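Long-range contacts in adhesion and penetration protein autotransporter (Haemophilus influenzae, PDB 3SYJ), which promotes adherence to and invasion of host cells and bacterial aggregation as a cell-surface autotransporter passenger, and is probably also a serine protease: residues A[87-92]-A[529-534]; A[446-451]-A[470-475]; A[466-471]-A[487-492]; A[497-502]-A[537-542]. All coordinates share one frame; numbering follows the deposited sequence.

Contact 1: A[87-92]-A[529-534]; sequences NNPDQH and NKLDYR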
# COMPACT_ATOMS: atom_id res chain seq x y z
N ASN A 87 -35.86 -30.32 -31.34
CA ASN A 87 -35.86 -29.89 -32.73
C ASN A 87 -34.91 -28.74 -33.03
O ASN A 87 -35.07 -28.03 -34.02
CB ASN A 87 -37.30 -29.54 -33.16
CG ASN A 87 -38.18 -30.78 -33.27
OD1 ASN A 87 -37.73 -31.84 -33.72
ND2 ASN A 87 -39.43 -30.66 -32.84
N ASN A 88 -33.91 -28.56 -32.17
CA ASN A 88 -32.87 -27.56 -32.38
C ASN A 88 -32.09 -27.92 -33.64
O ASN A 88 -31.37 -28.91 -33.65
CB ASN A 88 -31.94 -27.51 -31.16
CG ASN A 88 -30.78 -26.52 -31.32
OD1 ASN A 88 -30.65 -25.84 -32.35
ND2 ASN A 88 -29.94 -26.44 -30.30
N PRO A 89 -32.25 -27.13 -34.71
CA PRO A 89 -31.61 -27.43 -36.01
C PRO A 89 -30.07 -27.48 -35.95
O PRO A 89 -29.46 -28.11 -36.82
CB PRO A 89 -32.09 -26.28 -36.91
CG PRO A 89 -32.46 -25.18 -35.95
CD PRO A 89 -33.09 -25.92 -34.80
N ASP A 90 -29.45 -26.87 -34.95
CA ASP A 90 -28.00 -26.95 -34.77
C ASP A 90 -27.49 -28.38 -34.57
O ASP A 90 -26.30 -28.65 -34.72
CB ASP A 90 -27.53 -26.09 -33.59
CG ASP A 90 -27.68 -24.61 -33.86
OD1 ASP A 90 -28.23 -24.27 -34.92
OD2 ASP A 90 -27.27 -23.79 -33.01
N GLN A 91 -28.40 -29.29 -34.23
CA GLN A 91 -27.99 -30.65 -33.90
C GLN A 91 -27.69 -31.48 -35.14
O GLN A 91 -26.89 -32.41 -35.08
CB GLN A 91 -29.04 -31.36 -33.05
CG GLN A 91 -28.69 -32.83 -32.80
CD GLN A 91 -29.58 -33.48 -31.74
OE1 GLN A 91 -30.79 -33.19 -31.65
NE2 GLN A 91 -28.99 -34.36 -30.93
N HIS A 92 -28.35 -31.15 -36.24
CA HIS A 92 -28.15 -31.89 -37.48
C HIS A 92 -28.22 -33.40 -37.25
O HIS A 92 -27.30 -34.14 -37.60
CB HIS A 92 -26.80 -31.54 -38.10
CG HIS A 92 -26.71 -30.12 -38.57
ND1 HIS A 92 -26.95 -29.75 -39.88
CD2 HIS A 92 -26.45 -28.98 -37.90
CE1 HIS A 92 -26.81 -28.44 -39.99
NE2 HIS A 92 -26.51 -27.95 -38.81
N ASN A 529 -35.27 -21.08 -41.41
CA ASN A 529 -34.60 -21.40 -40.15
C ASN A 529 -34.62 -20.18 -39.25
O ASN A 529 -33.78 -19.29 -39.38
CB ASN A 529 -33.17 -21.88 -40.38
CG ASN A 529 -32.49 -22.33 -39.09
OD1 ASN A 529 -32.93 -21.98 -38.00
ND2 ASN A 529 -31.42 -23.10 -39.22
N LYS A 530 -35.59 -20.15 -38.35
CA LYS A 530 -35.83 -19.01 -37.47
C LYS A 530 -34.59 -18.55 -36.73
O LYS A 530 -34.47 -17.37 -36.40
CB LYS A 530 -36.92 -19.38 -36.46
CG LYS A 530 -37.90 -18.25 -36.17
CD LYS A 530 -38.71 -17.91 -37.42
CE LYS A 530 -39.68 -16.75 -37.18
NZ LYS A 530 -40.85 -17.10 -36.30
N LEU A 531 -33.67 -19.47 -36.45
CA LEU A 531 -32.46 -19.14 -35.70
C LEU A 531 -31.61 -18.08 -36.41
O LEU A 531 -30.84 -17.36 -35.77
CB LEU A 531 -31.60 -20.38 -35.44
CG LEU A 531 -31.91 -21.22 -34.19
CD1 LEU A 531 -33.30 -21.76 -34.29
CD2 LEU A 531 -30.93 -22.37 -34.06
N ASP A 532 -31.77 -17.98 -37.73
CA ASP A 532 -30.97 -17.07 -38.54
C ASP A 532 -31.57 -15.67 -38.64
O ASP A 532 -30.98 -14.79 -39.26
CB ASP A 532 -30.79 -17.64 -39.95
CG ASP A 532 -29.93 -18.89 -39.97
OD1 ASP A 532 -28.94 -18.94 -39.21
OD2 ASP A 532 -30.24 -19.82 -40.75
N TYR A 533 -32.73 -15.46 -38.04
CA TYR A 533 -33.41 -14.18 -38.21
C TYR A 533 -33.82 -13.56 -36.89
O TYR A 533 -34.69 -12.67 -36.85
CB TYR A 533 -34.61 -14.34 -39.15
CG TYR A 533 -34.19 -14.91 -40.48
CD1 TYR A 533 -33.67 -14.10 -41.48
CD2 TYR A 533 -34.29 -16.27 -40.73
CE1 TYR A 533 -33.27 -14.62 -42.70
CE2 TYR A 533 -33.90 -16.80 -41.95
CZ TYR A 533 -33.39 -15.97 -42.92
OH TYR A 533 -33.00 -16.49 -44.13
N ARG A 534 -33.18 -14.00 -35.82
CA ARG A 534 -33.48 -13.52 -34.48
C ARG A 534 -32.44 -12.51 -34.03
O ARG A 534 -31.30 -12.52 -34.50
CB ARG A 534 -33.54 -14.69 -33.50
CG ARG A 534 -34.77 -15.57 -33.66
CD ARG A 534 -36.02 -14.84 -33.20
NE ARG A 534 -35.97 -14.50 -31.78
CZ ARG A 534 -36.58 -15.18 -30.82
NH1 ARG A 534 -37.29 -16.26 -31.12
NH2 ARG A 534 -36.48 -14.80 -29.55
O HOH W 1 -29.16 -24.26 -37.39
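A small interdomain contact, apolar at its centre and bridged by water at one side, joins Pro-89 to Leu-531: a loop of the N-terminal peptidase S6 region meets a loop of the beta-helical stalk between strands 510-514 and 536-539. The pyrrolidine ring and the leucine point at one another tip to tip, CG of Pro-89 lying 3.7 Å from CD2 of Leu-531, while the other methyl, CD1, reaches the CG and CD side of the same ring. Beside this pair the Asn-529 amide lies against the proline, OD1 3.8 Å from Pro-89 CG. Both loops use the same device, an Asx turn leading into a short 3-10 segment. Asn-88 OD1 accepts from Asp-90 N at 3.0 Å, the donor standing well above the carbonyl plane, and Asn-529 OD1 accepts from Leu-531 N, also at 3.0 Å. With chi1 of -176° placing its CG opposite the backbone N, Asn-529 spends OD1 on its own turn and presents ND2 to a water, 3.1 Å away. That water donates to Asp-90 OD1 at 2.6 Å, so a single water bridges the two side chains. The Asp-90 carboxylate has stronger partners outside: Arg-491 forms a salt bridge with OD1, and the backbone N of Asn-494 donates to OD2. Arg-491 also pairs with Asp-532, so one guanidinium group connects acids from both loops.

Contact 2: A[446-451]-A[470-475]; sequences FSEIGL and KFYFGF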
# COMPACT_ATOMS: atom_id res chain seq x y z
N PHE A 446 -14.87 -29.27 -46.85
CA PHE A 446 -16.17 -29.94 -46.81
C PHE A 446 -17.29 -28.91 -46.98
O PHE A 446 -17.12 -27.75 -46.64
CB PHE A 446 -16.35 -30.71 -45.50
CG PHE A 446 -15.31 -31.78 -45.27
CD1 PHE A 446 -15.44 -33.03 -45.85
CD2 PHE A 446 -14.21 -31.52 -44.46
CE1 PHE A 446 -14.48 -34.02 -45.63
CE2 PHE A 446 -13.25 -32.49 -44.25
CZ PHE A 446 -13.39 -33.74 -44.84
N SER A 447 -18.42 -29.34 -47.52
CA SER A 447 -19.55 -28.43 -47.67
C SER A 447 -20.24 -28.20 -46.33
O SER A 447 -21.07 -27.31 -46.20
CB SER A 447 -20.55 -29.00 -48.66
OG SER A 447 -21.05 -30.23 -48.19
N GLU A 448 -19.88 -29.01 -45.34
CA GLU A 448 -20.50 -28.94 -44.02
C GLU A 448 -19.69 -29.80 -43.05
O GLU A 448 -19.26 -30.90 -43.40
CB GLU A 448 -21.94 -29.44 -44.11
CG GLU A 448 -22.79 -29.20 -42.88
CD GLU A 448 -24.26 -29.56 -43.10
OE1 GLU A 448 -24.54 -30.71 -43.52
OE2 GLU A 448 -25.13 -28.70 -42.84
N ILE A 449 -19.47 -29.28 -41.84
CA ILE A 449 -18.60 -29.95 -40.87
C ILE A 449 -19.24 -29.94 -39.48
O ILE A 449 -19.61 -28.89 -38.97
CB ILE A 449 -17.21 -29.28 -40.78
CG1 ILE A 449 -16.51 -29.27 -42.15
CG2 ILE A 449 -16.33 -29.96 -39.74
CD1 ILE A 449 -15.33 -28.31 -42.22
N GLY A 450 -19.39 -31.12 -38.88
CA GLY A 450 -19.93 -31.22 -37.54
C GLY A 450 -18.99 -31.94 -36.59
O GLY A 450 -18.31 -32.90 -36.97
N LEU A 451 -18.94 -31.46 -35.35
CA LEU A 451 -18.26 -32.18 -34.27
C LEU A 451 -19.31 -32.76 -33.31
O LEU A 451 -20.18 -32.04 -32.82
CB LEU A 451 -17.34 -31.23 -33.51
CG LEU A 451 -15.97 -30.95 -34.14
CD1 LEU A 451 -15.42 -29.63 -33.62
CD2 LEU A 451 -15.03 -32.10 -33.83
N LYS A 470 -21.64 -23.19 -42.13
CA LYS A 470 -21.90 -24.61 -42.33
C LYS A 470 -21.15 -25.51 -41.32
O LYS A 470 -21.06 -26.72 -41.51
CB LYS A 470 -21.51 -25.01 -43.76
CG LYS A 470 -22.38 -24.39 -44.85
CD LYS A 470 -23.62 -25.23 -45.07
CE LYS A 470 -24.54 -24.61 -46.12
NZ LYS A 470 -25.01 -23.26 -45.69
N PHE A 471 -20.61 -24.91 -40.27
CA PHE A 471 -19.90 -25.65 -39.24
C PHE A 471 -20.82 -25.73 -38.04
O PHE A 471 -21.47 -24.75 -37.69
CB PHE A 471 -18.59 -24.95 -38.88
CG PHE A 471 -17.73 -25.70 -37.89
CD1 PHE A 471 -16.61 -26.40 -38.31
CD2 PHE A 471 -18.04 -25.70 -36.54
CE1 PHE A 471 -15.81 -27.09 -37.41
CE2 PHE A 471 -17.26 -26.39 -35.62
CZ PHE A 471 -16.15 -27.09 -36.05
N TYR A 472 -20.89 -26.89 -37.40
CA TYR A 472 -21.74 -27.01 -36.23
C TYR A 472 -21.15 -27.94 -35.17
O TYR A 472 -20.51 -28.95 -35.50
CB TYR A 472 -23.15 -27.49 -36.61
CG TYR A 472 -23.18 -28.90 -37.17
CD1 TYR A 472 -23.40 -29.99 -36.33
CD2 TYR A 472 -22.98 -29.13 -38.52
CE1 TYR A 472 -23.41 -31.28 -36.84
CE2 TYR A 472 -23.00 -30.41 -39.03
CZ TYR A 472 -23.21 -31.48 -38.19
OH TYR A 472 -23.23 -32.76 -38.71
N PHE A 473 -21.37 -27.58 -33.91
CA PHE A 473 -21.17 -28.49 -32.80
C PHE A 473 -22.50 -29.20 -32.51
O PHE A 473 -23.44 -28.61 -31.98
CB PHE A 473 -20.68 -27.74 -31.56
CG PHE A 473 -19.41 -26.98 -31.77
CD1 PHE A 473 -18.18 -27.53 -31.45
CD2 PHE A 473 -19.43 -25.69 -32.30
CE1 PHE A 473 -17.01 -26.82 -31.65
CE2 PHE A 473 -18.26 -24.98 -32.50
CZ PHE A 473 -17.05 -25.54 -32.18
N GLY A 474 -22.58 -30.47 -32.89
CA GLY A 474 -23.78 -31.24 -32.63
C GLY A 474 -23.81 -31.78 -31.22
O GLY A 474 -23.19 -31.23 -30.32
N PHE A 475 -24.55 -32.88 -31.04
CA PHE A 475 -24.69 -33.56 -29.76
C PHE A 475 -23.34 -33.81 -29.12
O PHE A 475 -22.54 -34.57 -29.65
CB PHE A 475 -25.40 -34.90 -29.99
CG PHE A 475 -25.56 -35.74 -28.76
CD1 PHE A 475 -26.51 -35.42 -27.81
CD2 PHE A 475 -24.79 -36.88 -28.57
CE1 PHE A 475 -26.68 -36.21 -26.67
CE2 PHE A 475 -24.95 -37.68 -27.44
CZ PHE A 475 -25.90 -37.35 -26.49
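Tyr-472 holds its CG between the backbone N and the carbonyl carbon (chi1 66°), which folds the phenol back over the neighbouring strand and sets its ring on Gly-450. CA of Gly-450 sits 3.4 Å from the centroid of the Tyr-472 ring, 15° off the normal, a CH-pi contact over the centre of the face; the backbone CA itself is the surface the ring rests on. CG of the extended Glu-448 meets the same ring at its edge, 4.0 Å from CE2 of Tyr-472, with the carboxylate nearly perpendicular to the ring; His-92, from the peptidase region, stacks on Tyr-472. On the other face of the sheet Phe-471 takes a different rotamer, CG anti to N, and lies across Ile-449, whose CG2 is 3.7 Å from Phe-471 CE1. CD1 of Leu-451 touches the Phe-471 ring at its edge, 3.6 Å from CZ, and the leucine lies alongside Phe-473, CD1 3.8 Å from CE1 of Phe-473. Four backbone hydrogen bonds alternate between the chains: Ile-449 N to Lys-470 O, Tyr-472 N to Ile-449 O (2.8 Å), Leu-451 N to Tyr-472 O, and Gly-474 N to Leu-451 O, the last the most bent at 137°. The strands run parallel, in register, their axes 4.8 Å apart. Successive coils stacked in this way, with aromatic and aliphatic side chains in register and turned inward on the face of Ile-449, Leu-451, Phe-471 and Phe-473, are the hallmark of the right-handed parallel beta-helix of autotransporter passengers.

Contact 3: A[466-471]-A[487-492]; sequences FDTDKF and LTFKRI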
# COMPACT_ATOMS: atom_id res chain seq x y z
N PHE A 466 -13.65 -23.80 -45.11
CA PHE A 466 -15.06 -24.09 -45.06
C PHE A 466 -15.83 -22.82 -44.76
O PHE A 466 -15.27 -21.83 -44.30
CB PHE A 466 -15.36 -25.12 -43.96
CG PHE A 466 -15.00 -24.65 -42.58
CD1 PHE A 466 -15.92 -23.97 -41.80
CD2 PHE A 466 -13.73 -24.86 -42.08
CE1 PHE A 466 -15.59 -23.53 -40.52
CE2 PHE A 466 -13.39 -24.42 -40.81
CZ PHE A 466 -14.33 -23.75 -40.03
N ASP A 467 -17.13 -22.87 -45.02
CA ASP A 467 -18.04 -21.77 -44.76
C ASP A 467 -18.44 -21.87 -43.28
O ASP A 467 -19.00 -22.87 -42.85
CB ASP A 467 -19.24 -21.91 -45.70
CG ASP A 467 -20.29 -20.82 -45.51
OD1 ASP A 467 -20.13 -19.96 -44.60
OD2 ASP A 467 -21.28 -20.83 -46.28
N THR A 468 -18.14 -20.84 -42.50
CA THR A 468 -18.37 -20.92 -41.06
C THR A 468 -19.84 -21.04 -40.71
O THR A 468 -20.19 -21.43 -39.60
CB THR A 468 -17.74 -19.74 -40.30
OG1 THR A 468 -18.36 -18.52 -40.70
CG2 THR A 468 -16.23 -19.67 -40.55
N ASP A 469 -20.72 -20.72 -41.65
CA ASP A 469 -22.15 -20.90 -41.46
C ASP A 469 -22.53 -22.38 -41.55
O ASP A 469 -23.61 -22.77 -41.11
CB ASP A 469 -22.94 -20.10 -42.51
CG ASP A 469 -22.90 -18.60 -42.25
OD1 ASP A 469 -22.51 -18.20 -41.13
OD2 ASP A 469 -23.26 -17.84 -43.17
N LYS A 470 -21.64 -23.19 -42.13
CA LYS A 470 -21.90 -24.61 -42.33
C LYS A 470 -21.15 -25.51 -41.32
O LYS A 470 -21.06 -26.72 -41.51
CB LYS A 470 -21.51 -25.01 -43.76
CG LYS A 470 -22.38 -24.39 -44.85
CD LYS A 470 -23.62 -25.23 -45.07
CE LYS A 470 -24.54 -24.61 -46.12
NZ LYS A 470 -25.01 -23.26 -45.69
N PHE A 471 -20.61 -24.91 -40.27
CA PHE A 471 -19.90 -25.65 -39.24
C PHE A 471 -20.82 -25.73 -38.04
O PHE A 471 -21.47 -24.75 -37.69
CB PHE A 471 -18.59 -24.95 -38.88
CG PHE A 471 -17.73 -25.70 -37.89
CD1 PHE A 471 -16.61 -26.40 -38.31
CD2 PHE A 471 -18.04 -25.70 -36.54
CE1 PHE A 471 -15.81 -27.09 -37.41
CE2 PHE A 471 -17.26 -26.39 -35.62
CZ PHE A 471 -16.15 -27.09 -36.05
N LEU A 487 -11.32 -16.77 -37.42
CA LEU A 487 -12.60 -17.02 -38.07
C LEU A 487 -13.59 -15.95 -37.67
O LEU A 487 -13.50 -15.38 -36.59
CB LEU A 487 -13.15 -18.38 -37.65
CG LEU A 487 -12.34 -19.62 -37.98
CD1 LEU A 487 -12.93 -20.84 -37.27
CD2 LEU A 487 -12.30 -19.83 -39.48
N THR A 488 -14.54 -15.68 -38.56
CA THR A 488 -15.70 -14.87 -38.23
C THR A 488 -16.94 -15.74 -38.38
O THR A 488 -17.07 -16.48 -39.35
CB THR A 488 -15.85 -13.67 -39.17
OG1 THR A 488 -14.73 -12.80 -39.01
CG2 THR A 488 -17.12 -12.91 -38.85
N PHE A 489 -17.85 -15.64 -37.41
CA PHE A 489 -19.16 -16.28 -37.50
C PHE A 489 -20.26 -15.23 -37.49
O PHE A 489 -20.11 -14.15 -36.90
CB PHE A 489 -19.41 -17.20 -36.31
CG PHE A 489 -18.53 -18.42 -36.27
CD1 PHE A 489 -19.00 -19.64 -36.72
CD2 PHE A 489 -17.26 -18.36 -35.72
CE1 PHE A 489 -18.21 -20.78 -36.66
CE2 PHE A 489 -16.46 -19.49 -35.66
CZ PHE A 489 -16.94 -20.70 -36.13
N LYS A 490 -21.38 -15.53 -38.14
CA LYS A 490 -22.60 -14.76 -37.92
C LYS A 490 -23.24 -15.30 -36.65
O LYS A 490 -23.38 -14.57 -35.66
CB LYS A 490 -23.54 -14.90 -39.12
CG LYS A 490 -22.97 -14.27 -40.37
CD LYS A 490 -23.78 -14.65 -41.60
CE LYS A 490 -23.05 -14.25 -42.88
NZ LYS A 490 -23.50 -15.08 -44.03
N ARG A 491 -23.62 -16.57 -36.66
CA ARG A 491 -23.91 -17.30 -35.43
C ARG A 491 -23.17 -18.64 -35.44
O ARG A 491 -22.93 -19.22 -36.50
CB ARG A 491 -25.42 -17.52 -35.25
CG ARG A 491 -26.11 -18.21 -36.41
CD ARG A 491 -27.62 -18.40 -36.14
NE ARG A 491 -27.84 -19.68 -35.48
CZ ARG A 491 -28.16 -20.80 -36.11
NH1 ARG A 491 -28.32 -20.81 -37.43
NH2 ARG A 491 -28.31 -21.91 -35.42
N ILE A 492 -22.80 -19.12 -34.26
CA ILE A 492 -22.18 -20.43 -34.16
C ILE A 492 -23.27 -21.47 -33.91
O ILE A 492 -24.05 -21.33 -32.97
CB ILE A 492 -21.13 -20.49 -33.04
CG1 ILE A 492 -20.11 -19.36 -33.19
CG2 ILE A 492 -20.40 -21.83 -33.04
CD1 ILE A 492 -19.20 -19.20 -31.98
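OG1 of Thr-468 donates to the backbone carbonyl of Thr-488, 2.8 Å from its O, in the carbonyl plane and at a C=O...donor angle of 152°. A chi1 of 63° aims OG1 at this carbonyl and sends CG2 toward Leu-487; CB, placed by the backbone, lies over the Phe-489 ring. This CH-pi contact has CB of Thr-468 4.1 Å from the Phe-489 centroid, 26° off the normal. The carbonyl O of Thr-468 also approaches that ring, 3.6 Å from CD1 of Phe-489. The threonine and the Leu-487 side chain slide past one another in opposite directions, CG2 of Thr-468 coming 4.1 Å from CD2 of Leu-487; CD1 of the leucine meets CZ of Phe-466 at 4.2 Å. A salt bridge closes the other end. The extended chain of Lys-490 crosses Asp-469 at about a right angle, its methylenes running past the carboxylate, and NZ of Lys-490 lies 2.9 Å from OD2 of Asp-469, on the syn lone pair of that oxygen. The turn carrying Asp-469 is itself fixed by an Asx turn, in which Asp-467 OD1 accepts from Asp-469 N at 3.1 Å, from above the carboxylate plane. Here the loop leading into strand 471-473 meets strand 487-489, its counterpart one turn further along the beta-helix, which pairs with strand 510-514. Side-chain bonds thus join the coils where no backbone bond spans these segments: a neutral hydroxyl-to-carbonyl bond beside apolar groups, and a charge pair at the surface that would probably be weakened by solvent.

Contact 4: A[497-502]-A[537-542]; sequences EGAMIV and IAYNGW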
# COMPACT_ATOMS: atom_id res chain seq x y z
N GLU A 497 -22.82 -27.82 -24.02
CA GLU A 497 -21.54 -27.38 -23.47
C GLU A 497 -20.35 -28.21 -23.96
O GLU A 497 -19.21 -27.89 -23.66
CB GLU A 497 -21.56 -27.30 -21.94
CG GLU A 497 -22.44 -28.34 -21.28
CD GLU A 497 -22.46 -28.23 -19.77
OE1 GLU A 497 -21.42 -27.89 -19.17
OE2 GLU A 497 -23.53 -28.50 -19.18
N GLY A 498 -20.62 -29.26 -24.72
CA GLY A 498 -19.58 -30.00 -25.39
C GLY A 498 -18.86 -29.17 -26.45
O GLY A 498 -17.76 -29.51 -26.88
N ALA A 499 -19.50 -28.09 -26.89
CA ALA A 499 -18.88 -27.23 -27.90
C ALA A 499 -17.66 -26.51 -27.32
O ALA A 499 -17.76 -25.80 -26.32
CB ALA A 499 -19.89 -26.23 -28.41
N MET A 500 -16.50 -26.69 -27.95
CA MET A 500 -15.29 -25.99 -27.50
C MET A 500 -14.53 -25.36 -28.65
O MET A 500 -14.20 -26.01 -29.64
CB MET A 500 -14.36 -26.92 -26.73
CG MET A 500 -14.96 -27.42 -25.44
SD MET A 500 -13.94 -28.60 -24.54
CE MET A 500 -15.15 -29.22 -23.38
N ILE A 501 -14.26 -24.07 -28.51
CA ILE A 501 -13.39 -23.38 -29.44
C ILE A 501 -12.09 -23.05 -28.74
O ILE A 501 -12.09 -22.36 -27.72
CB ILE A 501 -14.05 -22.14 -30.01
CG1 ILE A 501 -15.36 -22.55 -30.70
CG2 ILE A 501 -13.10 -21.42 -30.97
CD1 ILE A 501 -15.92 -21.51 -31.62
N VAL A 502 -10.99 -23.57 -29.27
CA VAL A 502 -9.69 -23.45 -28.61
C VAL A 502 -8.58 -23.09 -29.61
O VAL A 502 -8.80 -23.06 -30.82
CB VAL A 502 -9.29 -24.76 -27.88
CG1 VAL A 502 -10.40 -25.20 -26.91
CG2 VAL A 502 -8.97 -25.87 -28.87
N ILE A 537 -28.66 -14.53 -30.34
CA ILE A 537 -27.96 -15.77 -30.64
C ILE A 537 -27.27 -16.21 -29.37
O ILE A 537 -27.08 -15.41 -28.45
CB ILE A 537 -26.93 -15.61 -31.77
CG1 ILE A 537 -25.81 -14.65 -31.36
CG2 ILE A 537 -27.62 -15.16 -33.04
CD1 ILE A 537 -24.80 -14.37 -32.47
N ALA A 538 -26.89 -17.48 -29.30
CA ALA A 538 -26.33 -17.99 -28.07
C ALA A 538 -25.24 -19.01 -28.34
O ALA A 538 -25.22 -19.65 -29.39
CB ALA A 538 -27.43 -18.61 -27.22
N TYR A 539 -24.33 -19.15 -27.39
CA TYR A 539 -23.29 -20.15 -27.47
C TYR A 539 -23.25 -20.89 -26.14
O TYR A 539 -22.93 -20.31 -25.11
CB TYR A 539 -21.94 -19.49 -27.77
CG TYR A 539 -20.79 -20.46 -27.86
CD1 TYR A 539 -20.71 -21.37 -28.91
CD2 TYR A 539 -19.76 -20.45 -26.92
CE1 TYR A 539 -19.65 -22.26 -29.00
CE2 TYR A 539 -18.69 -21.34 -27.00
CZ TYR A 539 -18.65 -22.24 -28.05
OH TYR A 539 -17.60 -23.14 -28.17
N ASN A 540 -23.57 -22.18 -26.17
CA ASN A 540 -23.65 -22.98 -24.96
C ASN A 540 -22.30 -23.54 -24.50
O ASN A 540 -22.21 -24.16 -23.43
CB ASN A 540 -24.61 -24.15 -25.17
CG ASN A 540 -26.05 -23.71 -25.31
OD1 ASN A 540 -26.34 -22.68 -25.92
ND2 ASN A 540 -26.96 -24.49 -24.73
N GLY A 541 -21.26 -23.34 -25.30
CA GLY A 541 -19.99 -24.02 -25.09
C GLY A 541 -18.88 -23.21 -24.45
O GLY A 541 -19.12 -22.24 -23.73
N TRP A 542 -17.64 -23.63 -24.74
CA TRP A 542 -16.44 -23.03 -24.17
C TRP A 542 -15.59 -22.26 -25.19
O TRP A 542 -15.51 -22.65 -26.36
CB TRP A 542 -15.57 -24.11 -23.51
CG TRP A 542 -16.03 -24.47 -22.15
CD1 TRP A 542 -16.96 -25.41 -21.82
CD2 TRP A 542 -15.60 -23.89 -20.91
NE1 TRP A 542 -17.14 -25.45 -20.46
CE2 TRP A 542 -16.31 -24.53 -19.88
CE3 TRP A 542 -14.68 -22.89 -20.58
CZ2 TRP A 542 -16.13 -24.20 -18.53
CZ3 TRP A 542 -14.50 -22.57 -19.25
CH2 TRP A 542 -15.22 -23.22 -18.24
O HOH W 2 -19.14 -26.93 -19.34
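Tyr-539 lays its phenol end against Ala-499 and Ile-501, its OH 3.4 Å from CG1 of Ile-501 and its CE1 4.0 Å from CB of Ala-499. The contact lies in the parallel beta-helix, where strand 499-502 pairs with the start of strand 542-543 across one step of the coil, while strand 537-539 runs off at 81° before the chain turns at Asn-540 and Gly-541. One parallel bridge, between Met-500 and Trp-542, carries two backbone bonds: Trp-542 N to Ala-499 O at 2.7 Å, and Ile-501 N to Trp-542 O at 2.9 Å and almost straight (177°). Trp-542 O is gripped twice, since Tyr-539 OH also donates to it at 2.8 Å; the two donors come from opposite faces of the carbonyl plane. CG anti to N (chi1 179°) sends the tyrosine back beneath its own turn, where Gly-541 N stands over the centre of the ring. Gly-541 CA approaches Ala-499 O in a CA-H...O contact. On the other side of the strand Met-500 and Trp-542 run alongside each other, both pointing the same way. Glu-497 O lies at the edge of the indole, and OE1 of Glu-497, salt-bridged to Arg-625, accepts from a water 2.5 Å away that in turn accepts from Trp-542 NE1 at 2.7 Å, lying in the plane of the indole ring.

In the fold
Contacts 2, 3 and 4 all join coils of the beta-helix, whereas contact 1 ties that helix to the peptidase region. Contacts 2 and 4 are buried and rest on parallel backbone pairing; contact 3 is at the surface and relies on side-chain bonds, and contact 1, partly buried, has no direct hydrogen bond between its segments. Contacts 2 and 3 share Lys-470 and Phe-471. Phe-473 of contact 2 packs on Ala-499 and Ile-501 of contact 4, and Ile-492 of contact 3 reaches both Ile-501 and Tyr-539, so these side chains meet in the interior of the helix. Arg-491 of contact 3 pairs with acids on both loops of contact 1, while His-92 brings contact 1 onto contact 2.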